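Local coordinates for protein BIFUNCTIONAL PROTEIN Proline utilization A (PutA) (PDB 5UX5) that oxidises proline toward glutamate in two steps, joining an FAD-dependent proline dehydrogenase and an NAD-dependent aldehyde dehydrogenase in a single chain, at residues A260-Q265 with Q276-F281; Y336-E341 with V345-A350; D280-R285 with A291-R296. All coordinates share one frame; numbering follows the deposited sequence.

Interaction 1. Residues A260-Q265 with Q276-F281; sequences AGIVLQ and QQLADF. With FAD (flavin-adenine dinucleotide), chain E.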
loop_
_atom_site.group_PDB
_atom_site.type_symbol
_atom_site.label_atom_id
_atom_site.label_comp_id
_atom_site.label_asym_id
_atom_site.label_seq_id
_atom_site.Cartn_x
_atom_site.Cartn_y
_atom_site.Cartn_z
ATOM N N ALA A 260 1.013 14.519 -34.208
ATOM C CA ALA A 260 1.354 14.441 -32.793
ATOM C C ALA A 260 1.860 13.038 -32.473
ATOM O O ALA A 260 1.753 12.119 -33.279
ATOM C CB ALA A 260 0.161 14.801 -31.902
ATOM N N GLY A 261 2.456 12.888 -31.291
ATOM C CA GLY A 261 3.243 11.712 -30.991
ATOM C C GLY A 261 2.955 11.139 -29.616
ATOM O O GLY A 261 2.366 11.779 -28.752
ATOM N N ILE A 262 3.425 9.910 -29.433
ATOM C CA ILE A 262 3.231 9.151 -28.208
ATOM C C ILE A 262 4.404 8.196 -28.077
ATOM O O ILE A 262 4.969 7.746 -29.079
ATOM C CB ILE A 262 1.883 8.389 -28.215
ATOM C CG1 ILE A 262 1.686 7.615 -26.909
ATOM C CG2 ILE A 262 1.820 7.413 -29.361
ATOM C CD1 ILE A 262 0.346 6.948 -26.840
ATOM N N VAL A 263 4.756 7.872 -26.819
ATOM C CA VAL A 263 5.894 7.008 -26.480
ATOM C C VAL A 263 5.412 5.577 -26.275
ATOM O O VAL A 263 4.358 5.346 -25.677
ATOM C CB VAL A 263 6.606 7.513 -25.207
ATOM C CG1 VAL A 263 7.569 6.493 -24.704
ATOM C CG2 VAL A 263 7.362 8.790 -25.477
ATOM N N LEU A 264 6.172 4.613 -26.777
ATOM C CA LEU A 264 6.035 3.225 -26.341
ATOM C C LEU A 264 7.341 2.765 -25.707
ATOM O O LEU A 264 8.427 3.032 -26.236
ATOM C CB LEU A 264 5.640 2.284 -27.482
ATOM C CG LEU A 264 4.202 2.486 -27.958
ATOM C CD1 LEU A 264 3.797 1.474 -29.068
ATOM C CD2 LEU A 264 3.258 2.442 -26.773
ATOM N N GLN A 265 7.235 2.108 -24.557
ATOM C CA GLN A 265 8.398 1.554 -23.869
ATOM C C GLN A 265 8.567 0.103 -24.311
ATOM O O GLN A 265 7.733 -0.753 -23.987
ATOM C CB GLN A 265 8.234 1.636 -22.355
ATOM C CG GLN A 265 7.515 2.859 -21.897
ATOM C CD GLN A 265 7.251 2.884 -20.402
ATOM O OE1 GLN A 265 6.213 2.391 -19.941
ATOM N NE2 GLN A 265 8.127 3.542 -19.658
ATOM N N GLN A 276 0.976 -2.422 -32.793
ATOM C CA GLN A 276 0.123 -2.896 -33.875
ATOM C C GLN A 276 -1.210 -2.160 -33.878
ATOM O O GLN A 276 -1.721 -1.774 -34.940
ATOM C CB GLN A 276 -0.088 -4.399 -33.769
ATOM C CG GLN A 276 1.161 -5.192 -34.041
ATOM C CD GLN A 276 0.929 -6.680 -33.945
ATOM O OE1 GLN A 276 0.817 -7.362 -34.960
ATOM N NE2 GLN A 276 0.843 -7.191 -32.732
ATOM N N GLN A 277 -1.782 -1.940 -32.701
ATOM C CA GLN A 277 -3.052 -1.241 -32.667
ATOM C C GLN A 277 -2.885 0.204 -33.106
ATOM O O GLN A 277 -3.727 0.733 -33.843
ATOM C CB GLN A 277 -3.650 -1.326 -31.272
ATOM C CG GLN A 277 -5.095 -0.911 -31.182
ATOM C CD GLN A 277 -5.206 0.610 -31.171
ATOM O OE1 GLN A 277 -4.247 1.293 -30.812
ATOM N NE2 GLN A 277 -6.374 1.142 -31.522
ATOM N N LEU A 278 -1.798 0.854 -32.679
ATOM C CA LEU A 278 -1.552 2.221 -33.122
ATOM C C LEU A 278 -1.261 2.293 -34.618
ATOM O O LEU A 278 -1.688 3.247 -35.280
ATOM C CB LEU A 278 -0.405 2.833 -32.315
ATOM C CG LEU A 278 -0.788 3.353 -30.925
ATOM C CD1 LEU A 278 0.348 3.219 -29.947
ATOM C CD2 LEU A 278 -1.150 4.789 -31.070
ATOM N N ALA A 279 -0.611 1.272 -35.186
ATOM C CA ALA A 279 -0.344 1.287 -36.620
ATOM C C ALA A 279 -1.638 1.155 -37.401
ATOM O O ALA A 279 -1.822 1.831 -38.422
ATOM C CB ALA A 279 0.625 0.171 -37.007
ATOM N N ASP A 280 -2.565 0.317 -36.920
ATOM C CA ASP A 280 -3.865 0.253 -37.576
ATOM C C ASP A 280 -4.598 1.572 -37.407
ATOM O O ASP A 280 -5.152 2.099 -38.382
ATOM C CB ASP A 280 -4.722 -0.908 -37.040
ATOM C CG ASP A 280 -4.103 -2.299 -37.310
ATOM O OD1 ASP A 280 -3.276 -2.461 -38.258
ATOM O OD2 ASP A 280 -4.490 -3.253 -36.589
ATOM N N PHE A 281 -4.533 2.158 -36.196
ATOM C CA PHE A 281 -5.178 3.445 -35.931
ATOM C C PHE A 281 -4.716 4.507 -36.928
ATOM O O PHE A 281 -5.520 5.295 -37.443
ATOM C CB PHE A 281 -4.888 3.905 -34.495
ATOM C CG PHE A 281 -5.324 5.297 -34.235
ATOM C CD1 PHE A 281 -6.664 5.579 -34.029
ATOM C CD2 PHE A 281 -4.426 6.338 -34.274
ATOM C CE1 PHE A 281 -7.100 6.877 -33.837
ATOM C CE2 PHE A 281 -4.853 7.637 -34.071
ATOM C CZ PHE A 281 -6.192 7.906 -33.853
HETATM P PA FAD E . 20.856 0.599 -23.147
HETATM O O1A FAD E . 22.045 0.303 -22.169
HETATM O O2A FAD E . 20.806 -0.085 -24.431
HETATM O O5B FAD E . 19.480 0.308 -22.678
HETATM C C5B FAD E . 19.177 0.389 -21.298
HETATM C C4B FAD E . 17.733 -0.031 -21.098
HETATM O O4B FAD E . 17.614 -1.424 -21.080
HETATM C C3B FAD E . 17.156 0.440 -19.800
HETATM O O3B FAD E . 16.717 1.751 -19.776
HETATM C C2B FAD E . 16.048 -0.526 -19.582
HETATM O O2B FAD E . 14.869 -0.086 -20.150
HETATM C C1B FAD E . 16.590 -1.791 -20.183
HETATM N N9A FAD E . 17.115 -2.713 -19.187
HETATM C C8A FAD E . 18.371 -2.669 -18.599
HETATM N N7A FAD E . 18.489 -3.672 -17.708
HETATM C C5A FAD E . 17.331 -4.442 -17.670
HETATM C C6A FAD E . 16.920 -5.587 -16.960
HETATM N N6A FAD E . 17.747 -6.261 -15.974
HETATM N N1A FAD E . 15.694 -6.083 -17.188
HETATM C C2A FAD E . 14.854 -5.481 -18.089
HETATM N N3A FAD E . 15.225 -4.366 -18.794
HETATM C C4A FAD E . 16.437 -3.829 -18.614
HETATM N N1 FAD E . 12.002 6.504 -20.964
HETATM C C2 FAD E . 10.603 6.326 -20.661
HETATM O O2 FAD E . 10.238 5.284 -19.842
HETATM N N3 FAD E . 9.665 7.246 -21.147
HETATM C C4 FAD E . 10.042 8.314 -21.962
HETATM O O4 FAD E . 9.094 9.201 -22.442
HETATM C C4X FAD E . 11.466 8.421 -22.418
HETATM N N5 FAD E . 11.879 9.355 -23.362
HETATM C C5X FAD E . 13.209 9.393 -23.802
HETATM C C6 FAD E . 13.636 10.338 -24.753
HETATM C C7 FAD E . 14.965 10.350 -25.160
HETATM C C7M FAD E . 15.452 11.351 -26.165
HETATM C C8 FAD E . 15.865 9.440 -24.663
HETATM C C8M FAD E . 17.291 9.458 -25.107
HETATM C C9 FAD E . 15.452 8.507 -23.723
HETATM C C9A FAD E . 14.136 8.485 -23.301
HETATM N N10 FAD E . 13.747 7.499 -22.347
HETATM C C10 FAD E . 12.412 7.453 -21.893
HETATM C "C1'" FAD E . 14.754 6.577 -21.792
HETATM C "C2'" FAD E . 14.835 5.204 -22.403
HETATM O "O2'" FAD E . 13.682 4.511 -22.084
HETATM C "C3'" FAD E . 16.111 4.531 -21.851
HETATM O "O3'" FAD E . 15.957 4.385 -20.492
HETATM C "C4'" FAD E . 17.455 5.230 -22.086
HETATM O "O4'" FAD E . 17.464 6.045 -23.202
HETATM C "C5'" FAD E . 18.665 4.268 -22.072
HETATM O "O5'" FAD E . 18.530 3.083 -22.848
HETATM P P FAD E . 19.401 2.755 -24.175
HETATM O O1P FAD E . 18.627 2.297 -25.469
HETATM O O2P FAD E . 20.263 4.075 -24.216
HETATM O O3P FAD E . 20.734 1.967 -23.698
#
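L278 meets I262 and L264 in a small, wholly apolar and buried contact between helix 271-287 and strand 260-265, the strand that precedes it in the proline dehydrogenase barrel. The leucine divides its two methyl groups between two residues of the strand. Its CD1 lies 4.0 Å from CD1 of L264, the two side chains reaching toward each other tip to tip, while its CD2 lies 4.3 Å from CG2 of I262. Both of these L278 methyls are carried by a CG that stands anti to the carbonyl carbon (chi1 -80°). For I262 it is the short branch that touches the helix residue, and F246 of helix 239-251 also packs against this isoleucine. I295, on the neighbouring strand 293-298, touches L278 as well, and the leucine is therefore shared by two adjacent strands.

The alternation of an extended chain gives the same strand a second task. Between and beyond the two residues that meet the helix, V263 and Q265 serve the flavin. V263 brings CG2 to 3.5 Å from O4 of FAD, with CG1 slightly farther from the same oxygen. Q265 sends a chain extended beyond CG to the pyrimidine ring, where NE2 donates a hydrogen bond of 2.7 Å to FAD O2, bent at 142°. The same NE2 is bonded to the carbonyl oxygen of E234, so two acceptors hold the amide and limit its rotation. One strand thus presents aliphatic side chains to an outer helix and cofactor-binding ones to the interior, the division of labour of a beta-alpha-beta unit in a TIM-type (beta/alpha) barrel.

Interaction 2. Residues Y336-E341 with V345-A350; sequences YILRPE and VRVGIA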
loop_
_atom_site.group_PDB
_atom_site.type_symbol
_atom_site.label_atom_id
_atom_site.label_comp_id
_atom_site.label_asym_id
_atom_site.label_seq_id
_atom_site.Cartn_x
_atom_site.Cartn_y
_atom_site.Cartn_z
ATOM N N TYR A 336 8.962 -3.865 -37.354
ATOM C CA TYR A 336 7.574 -3.918 -37.788
ATOM C C TYR A 336 7.137 -2.593 -38.407
ATOM O O TYR A 336 6.392 -2.573 -39.398
ATOM C CB TYR A 336 6.701 -4.277 -36.586
ATOM C CG TYR A 336 5.191 -4.278 -36.793
ATOM C CD1 TYR A 336 4.455 -3.097 -36.811
ATOM C CD2 TYR A 336 4.492 -5.477 -36.881
ATOM C CE1 TYR A 336 3.077 -3.113 -36.979
ATOM C CE2 TYR A 336 3.116 -5.507 -37.035
ATOM C CZ TYR A 336 2.409 -4.322 -37.089
ATOM O OH TYR A 336 1.037 -4.370 -37.246
ATOM N N ILE A 337 7.594 -1.477 -37.838
ATOM C CA ILE A 337 6.950 -0.194 -38.076
ATOM C C ILE A 337 7.643 0.544 -39.218
ATOM O O ILE A 337 7.011 1.348 -39.916
ATOM C CB ILE A 337 6.925 0.635 -36.769
ATOM C CG1 ILE A 337 5.790 1.654 -36.774
ATOM C CG2 ILE A 337 8.245 1.312 -36.517
ATOM C CD1 ILE A 337 4.452 1.009 -36.867
ATOM N N LEU A 338 8.937 0.275 -39.427
ATOM C CA LEU A 338 9.710 0.912 -40.499
ATOM C C LEU A 338 9.543 0.170 -41.831
ATOM O O LEU A 338 10.475 -0.414 -42.387
ATOM C CB LEU A 338 11.176 1.011 -40.112
ATOM C CG LEU A 338 11.521 2.210 -39.255
ATOM C CD1 LEU A 338 13.006 2.211 -39.016
ATOM C CD2 LEU A 338 11.063 3.498 -39.938
ATOM N N ARG A 339 8.335 0.277 -42.380
ATOM C CA ARG A 339 7.922 -0.316 -43.641
ATOM C C ARG A 339 7.108 0.704 -44.410
ATOM O O ARG A 339 6.561 1.645 -43.822
ATOM C CB ARG A 339 7.038 -1.548 -43.452
ATOM C CG ARG A 339 7.571 -2.455 -42.481
ATOM C CD ARG A 339 6.869 -3.773 -42.483
ATOM N NE ARG A 339 7.692 -4.593 -41.622
ATOM C CZ ARG A 339 7.783 -5.896 -41.686
ATOM N NH1 ARG A 339 7.086 -6.570 -42.582
ATOM N NH2 ARG A 339 8.582 -6.514 -40.838
ATOM N N PRO A 340 6.962 0.513 -45.720
ATOM C CA PRO A 340 6.019 1.358 -46.464
ATOM C C PRO A 340 4.579 1.097 -46.069
ATOM O O PRO A 340 3.766 2.027 -46.089
ATOM C CB PRO A 340 6.304 1.004 -47.934
ATOM C CG PRO A 340 7.663 0.438 -47.927
ATOM C CD PRO A 340 7.835 -0.263 -46.605
ATOM N N GLU A 341 4.256 -0.125 -45.645
ATOM C CA GLU A 341 2.906 -0.418 -45.172
ATOM C C GLU A 341 2.455 0.580 -44.102
ATOM O O GLU A 341 1.264 0.911 -44.015
ATOM C CB GLU A 341 2.845 -1.853 -44.629
ATOM C CG GLU A 341 1.495 -2.208 -44.033
ATOM C CD GLU A 341 1.385 -3.643 -43.544
ATOM O OE1 GLU A 341 0.281 -4.005 -43.068
ATOM O OE2 GLU A 341 2.380 -4.405 -43.639
ATOM N N VAL A 345 2.884 6.155 -39.764
ATOM C CA VAL A 345 3.483 6.134 -38.436
ATOM C C VAL A 345 4.949 6.510 -38.610
ATOM O O VAL A 345 5.770 5.672 -39.005
ATOM C CB VAL A 345 3.332 4.767 -37.752
ATOM C CG1 VAL A 345 3.627 4.895 -36.260
ATOM C CG2 VAL A 345 1.939 4.210 -37.964
ATOM N N ARG A 346 5.283 7.769 -38.346
ATOM C CA ARG A 346 6.681 8.145 -38.213
ATOM C C ARG A 346 7.217 7.602 -36.894
ATOM O O ARG A 346 6.456 7.247 -35.985
ATOM C CB ARG A 346 6.848 9.654 -38.264
ATOM C CG ARG A 346 6.146 10.334 -39.460
ATOM C CD ARG A 346 6.713 11.710 -39.739
ATOM N NE ARG A 346 8.136 11.612 -40.038
ATOM C CZ ARG A 346 9.096 12.007 -39.206
ATOM N NH1 ARG A 346 8.780 12.533 -38.020
ATOM N NH2 ARG A 346 10.369 11.875 -39.551
ATOM N N VAL A 347 8.544 7.518 -36.801
ATOM C CA VAL A 347 9.210 6.814 -35.710
ATOM C C VAL A 347 10.370 7.635 -35.177
ATOM O O VAL A 347 11.317 7.936 -35.914
ATOM C CB VAL A 347 9.739 5.447 -36.159
ATOM C CG1 VAL A 347 10.175 4.677 -34.984
ATOM C CG2 VAL A 347 8.684 4.710 -36.906
ATOM N N GLY A 348 10.345 7.917 -33.878
ATOM C CA GLY A 348 11.533 8.412 -33.213
ATOM C C GLY A 348 12.211 7.292 -32.434
ATOM O O GLY A 348 11.653 6.795 -31.448
ATOM N N ILE A 349 13.390 6.863 -32.882
ATOM C CA ILE A 349 14.202 5.920 -32.119
ATOM C C ILE A 349 14.935 6.718 -31.046
ATOM O O ILE A 349 15.750 7.594 -31.351
ATOM C CB ILE A 349 15.188 5.147 -33.019
ATOM C CG1 ILE A 349 14.623 3.804 -33.500
ATOM C CG2 ILE A 349 16.463 4.835 -32.284
ATOM C CD1 ILE A 349 13.544 3.906 -34.481
ATOM N N ALA A 350 14.640 6.425 -29.785
ATOM C CA ALA A 350 15.203 7.153 -28.652
ATOM C C ALA A 350 16.162 6.205 -27.943
ATOM O O ALA A 350 15.760 5.434 -27.070
ATOM C CB ALA A 350 14.116 7.665 -27.699
#
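I337 and L338 pack on V345 and V347 where helix 323-337 gives way to strand 345-350, an alpha-to-beta connection of the (beta/alpha) barrel of the proline dehydrogenase domain. The passage is short. I337 is the last helical residue, and L338 is the centre of an inverse gamma turn, accompanied by a weak bond from R339 N to I337 O at 3.0 Å, which leads the chain out of the helix and back toward the sheet. No hydrogen bond joins the two segments; their side chains alone make the contact.

I337 uses both of its branches. The long one, with CG1 anti to the backbone N (chi1 -155°), crosses V345 at about a right angle: CG1 is 3.9 Å from V345 CG1, and CD1 is 4.0 Å from V345 CB. The short one, CG2, turns instead to the paired methyls of V347, and at this branch the two side chains cross obliquely. V345 and V347 both direct their side chains toward the helix end, whereas R346 between them points away, to a salt bridge with D374 and a bond to the carbonyl oxygen of T371. Helix 271-287 closes the same apolar patch from another direction, with L275 and A279 against I337 and A282 against V345. Farther along the strand, A350 touches FAD, but the patch itself is remote from the cofactor, the V347 side chain lying about 12 Å from it. V369 also touches L338, whose carbonyl oxygen accepts a hydrogen bond from NH1 of R367. Across the segments, L338 contributes a single methyl: CD2 rests 4.0 Å from CG2 of V347.

Interaction 3. Residues D280-R285 with A291-R296; sequences DFAKRR and AKIKIR. With FAD (flavin-adenine dinucleotide), chain E.
F281 is the first residue of helix segment 280-285 to meet the following strand, offering the edge of its ring rather than a face: CE2 lies 4.2 Å from CG2 of I293, which sits near the ring plane. E247 and M251 of helix 239-251 pack on the same phenylalanine. One residue on, A282 points at the strand, and its CB receives the long branch of I293, being 3.9 Å from CD1. That branch is placed by a chi1 of 64°, with CG1 between the backbone N and the carbonyl carbon, leaving CG2 for the ring. Helix and strand run nearly antiparallel here, at 164° with axes 9.8 Å apart, as the alpha-to-beta return of a beta-alpha-beta unit in the barrel requires. R285 then stretches a chain extended from CG to NE toward the start of segment 291-296. Its NH2 gives a 2.6 Å hydrogen bond to A291 O, approached from well above the carbonyl plane. NE and NH1 bind the carbonyl oxygens of L250 and L258, so one buried guanidinium ties three pieces of backbone together, each through a different nitrogen. Farther along the strand, R296 NH1 makes a weak 3.1 Å bond to N5 of FAD, while its NE forms a salt bridge with E376.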
loop_
_atom_site.group_PDB
_atom_site.type_symbol
_atom_site.label_atom_id
_atom_site.label_comp_id
_atom_site.label_asym_id
_atom_site.label_seq_id
_atom_site.Cartn_x
_atom_site.Cartn_y
_atom_site.Cartn_z
ATOM N N ASP A 280 -2.565 0.317 -36.920
ATOM C CA ASP A 280 -3.865 0.253 -37.576
ATOM C C ASP A 280 -4.598 1.572 -37.407
ATOM O O ASP A 280 -5.152 2.099 -38.382
ATOM C CB ASP A 280 -4.722 -0.908 -37.040
ATOM C CG ASP A 280 -4.103 -2.299 -37.310
ATOM O OD1 ASP A 280 -3.276 -2.461 -38.258
ATOM O OD2 ASP A 280 -4.490 -3.253 -36.589
ATOM N N PHE A 281 -4.533 2.158 -36.196
ATOM C CA PHE A 281 -5.178 3.445 -35.931
ATOM C C PHE A 281 -4.716 4.507 -36.928
ATOM O O PHE A 281 -5.520 5.295 -37.443
ATOM C CB PHE A 281 -4.888 3.905 -34.495
ATOM C CG PHE A 281 -5.324 5.297 -34.235
ATOM C CD1 PHE A 281 -6.664 5.579 -34.029
ATOM C CD2 PHE A 281 -4.426 6.338 -34.274
ATOM C CE1 PHE A 281 -7.100 6.877 -33.837
ATOM C CE2 PHE A 281 -4.853 7.637 -34.071
ATOM C CZ PHE A 281 -6.192 7.906 -33.853
ATOM N N ALA A 282 -3.415 4.548 -37.201
ATOM C CA ALA A 282 -2.891 5.495 -38.173
ATOM C C ALA A 282 -3.449 5.249 -39.571
ATOM O O ALA A 282 -3.587 6.193 -40.356
ATOM C CB ALA A 282 -1.364 5.417 -38.187
ATOM N N LYS A 283 -3.746 3.996 -39.918
ATOM C CA LYS A 283 -4.359 3.727 -41.216
ATOM C C LYS A 283 -5.807 4.203 -41.241
ATOM O O LYS A 283 -6.271 4.789 -42.230
ATOM C CB LYS A 283 -4.269 2.235 -41.533
ATOM C CG LYS A 283 -2.857 1.732 -41.768
ATOM C CD LYS A 283 -2.840 0.226 -41.863
ATOM C CE LYS A 283 -1.453 -0.300 -42.173
ATOM N NZ LYS A 283 -1.456 -1.789 -42.340
ATOM N N ARG A 284 -6.526 3.965 -40.147
ATOM C CA ARG A 284 -7.886 4.450 -40.016
ATOM C C ARG A 284 -7.920 5.980 -40.075
ATOM O O ARG A 284 -8.801 6.567 -40.723
ATOM C CB ARG A 284 -8.465 3.882 -38.714
ATOM C CG ARG A 284 -9.916 4.202 -38.353
ATOM C CD ARG A 284 -10.161 3.975 -36.828
ATOM N NE ARG A 284 -10.944 5.067 -36.246
ATOM C CZ ARG A 284 -10.917 5.436 -34.970
ATOM N NH1 ARG A 284 -10.137 4.805 -34.102
ATOM N NH2 ARG A 284 -11.671 6.454 -34.567
ATOM N N ARG A 285 -6.934 6.642 -39.452
ATOM C CA ARG A 285 -6.912 8.105 -39.437
ATOM C C ARG A 285 -6.638 8.661 -40.814
ATOM O O ARG A 285 -7.368 9.534 -41.291
ATOM C CB ARG A 285 -5.860 8.625 -38.463
ATOM C CG ARG A 285 -6.082 10.056 -38.030
ATOM C CD ARG A 285 -4.890 10.570 -37.280
ATOM N NE ARG A 285 -5.142 11.823 -36.569
ATOM C CZ ARG A 285 -4.215 12.751 -36.362
ATOM N NH1 ARG A 285 -4.520 13.851 -35.691
ATOM N NH2 ARG A 285 -2.988 12.593 -36.848
ATOM N N ALA A 291 -3.848 13.423 -40.447
ATOM C CA ALA A 291 -2.398 13.475 -40.517
ATOM C C ALA A 291 -1.765 12.266 -39.829
ATOM O O ALA A 291 -2.420 11.495 -39.120
ATOM C CB ALA A 291 -1.879 14.769 -39.894
ATOM N N LYS A 292 -0.459 12.123 -40.048
ATOM C CA LYS A 292 0.296 11.020 -39.485
ATOM C C LYS A 292 0.373 11.114 -37.968
ATOM O O LYS A 292 0.032 12.132 -37.370
ATOM C CB LYS A 292 1.709 10.972 -40.062
ATOM C CG LYS A 292 1.771 10.820 -41.556
ATOM C CD LYS A 292 3.153 11.124 -42.029
ATOM C CE LYS A 292 3.190 11.473 -43.491
ATOM N NZ LYS A 292 4.603 11.687 -43.883
ATOM N N ILE A 293 0.749 9.996 -37.347
ATOM C CA ILE A 293 1.157 9.977 -35.954
ATOM C C ILE A 293 2.648 9.684 -35.919
ATOM O O ILE A 293 3.256 9.330 -36.932
ATOM C CB ILE A 293 0.365 8.957 -35.124
ATOM C CG1 ILE A 293 0.634 7.541 -35.608
ATOM C CG2 ILE A 293 -1.088 9.225 -35.229
ATOM C CD1 ILE A 293 0.001 6.482 -34.724
ATOM N N LYS A 294 3.249 9.860 -34.743
ATOM C CA LYS A 294 4.650 9.514 -34.522
ATOM C C LYS A 294 4.774 8.763 -33.215
ATOM O O LYS A 294 4.225 9.189 -32.198
ATOM C CB LYS A 294 5.572 10.731 -34.472
ATOM C CG LYS A 294 7.031 10.384 -34.245
ATOM C CD LYS A 294 7.925 11.613 -34.281
ATOM C CE LYS A 294 9.382 11.281 -33.976
ATOM N NZ LYS A 294 10.198 12.473 -33.647
ATOM N N ILE A 295 5.495 7.653 -33.240
ATOM C CA ILE A 295 5.787 6.889 -32.041
ATOM C C ILE A 295 7.246 7.107 -31.693
ATOM O O ILE A 295 8.124 6.982 -32.550
ATOM C CB ILE A 295 5.423 5.412 -32.247
ATOM C CG1 ILE A 295 3.891 5.354 -32.313
ATOM C CG2 ILE A 295 5.977 4.538 -31.121
ATOM C CD1 ILE A 295 3.301 4.127 -32.805
ATOM N N ARG A 296 7.497 7.531 -30.465
ATOM C CA ARG A 296 8.855 7.557 -29.937
ATOM C C ARG A 296 9.112 6.210 -29.268
ATOM O O ARG A 296 8.435 5.852 -28.292
ATOM C CB ARG A 296 9.056 8.701 -28.938
ATOM C CG ARG A 296 10.506 8.783 -28.458
ATOM C CD ARG A 296 10.689 9.541 -27.160
ATOM N NE ARG A 296 10.297 10.931 -27.278
ATOM C CZ ARG A 296 9.975 11.678 -26.238
ATOM N NH1 ARG A 296 9.993 11.130 -25.034
ATOM N NH2 ARG A 296 9.614 12.945 -26.403
HETATM P PA FAD E . 20.856 0.599 -23.147
HETATM O O1A FAD E . 22.045 0.303 -22.169
HETATM O O2A FAD E . 20.806 -0.085 -24.431
HETATM O O5B FAD E . 19.480 0.308 -22.678
HETATM C C5B FAD E . 19.177 0.389 -21.298
HETATM C C4B FAD E . 17.733 -0.031 -21.098
HETATM O O4B FAD E . 17.614 -1.424 -21.080
HETATM C C3B FAD E . 17.156 0.440 -19.800
HETATM O O3B FAD E . 16.717 1.751 -19.776
HETATM C C2B FAD E . 16.048 -0.526 -19.582
HETATM O O2B FAD E . 14.869 -0.086 -20.150
HETATM C C1B FAD E . 16.590 -1.791 -20.183
HETATM N N9A FAD E . 17.115 -2.713 -19.187
HETATM C C8A FAD E . 18.371 -2.669 -18.599
HETATM N N7A FAD E . 18.489 -3.672 -17.708
HETATM C C5A FAD E . 17.331 -4.442 -17.670
HETATM C C6A FAD E . 16.920 -5.587 -16.960
HETATM N N6A FAD E . 17.747 -6.261 -15.974
HETATM N N1A FAD E . 15.694 -6.083 -17.188
HETATM C C2A FAD E . 14.854 -5.481 -18.089
HETATM N N3A FAD E . 15.225 -4.366 -18.794
HETATM C C4A FAD E . 16.437 -3.829 -18.614
HETATM N N1 FAD E . 12.002 6.504 -20.964
HETATM C C2 FAD E . 10.603 6.326 -20.661
HETATM O O2 FAD E . 10.238 5.284 -19.842
HETATM N N3 FAD E . 9.665 7.246 -21.147
HETATM C C4 FAD E . 10.042 8.314 -21.962
HETATM O O4 FAD E . 9.094 9.201 -22.442
HETATM C C4X FAD E . 11.466 8.421 -22.418
HETATM N N5 FAD E . 11.879 9.355 -23.362
HETATM C C5X FAD E . 13.209 9.393 -23.802
HETATM C C6 FAD E . 13.636 10.338 -24.753
HETATM C C7 FAD E . 14.965 10.350 -25.160
HETATM C C7M FAD E . 15.452 11.351 -26.165
HETATM C C8 FAD E . 15.865 9.440 -24.663
HETATM C C8M FAD E . 17.291 9.458 -25.107
HETATM C C9 FAD E . 15.452 8.507 -23.723
HETATM C C9A FAD E . 14.136 8.485 -23.301
HETATM N N10 FAD E . 13.747 7.499 -22.347
HETATM C C10 FAD E . 12.412 7.453 -21.893
HETATM C "C1'" FAD E . 14.754 6.577 -21.792
HETATM C "C2'" FAD E . 14.835 5.204 -22.403
HETATM O "O2'" FAD E . 13.682 4.511 -22.084
HETATM C "C3'" FAD E . 16.111 4.531 -21.851
HETATM O "O3'" FAD E . 15.957 4.385 -20.492
HETATM C "C4'" FAD E . 17.455 5.230 -22.086
HETATM O "O4'" FAD E . 17.464 6.045 -23.202
HETATM C "C5'" FAD E . 18.665 4.268 -22.072
HETATM O "O5'" FAD E . 18.530 3.083 -22.848
HETATM P P FAD E . 19.401 2.755 -24.175
HETATM O O1P FAD E . 18.627 2.297 -25.469
HETATM O O2P FAD E . 20.263 4.075 -24.216
HETATM O O3P FAD E . 20.734 1.967 -23.698
#

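Overall arrangement
Helix 271-287 carries interactions 1 and 3 on successive turns, facing strand 260-265 first and strand 293-298 next; interaction 2 joins the end of helix 323-337 to strand 345-350, so the three contacts follow adjacent strands of one barrel. All are largely buried. Interactions 1 and 2 are purely aliphatic, whereas interaction 3 adds an arginine that bonds to the backbone of partly exposed A291. A279 of segment 276-281 packs on I337 and V345, and V345 also meets A282, merging the layers between helices and sheet. Farther out, K283 and E341 form a salt bridge. On the cofactor side, Q265 and, more weakly, R296 bond to FAD from neighbouring strands.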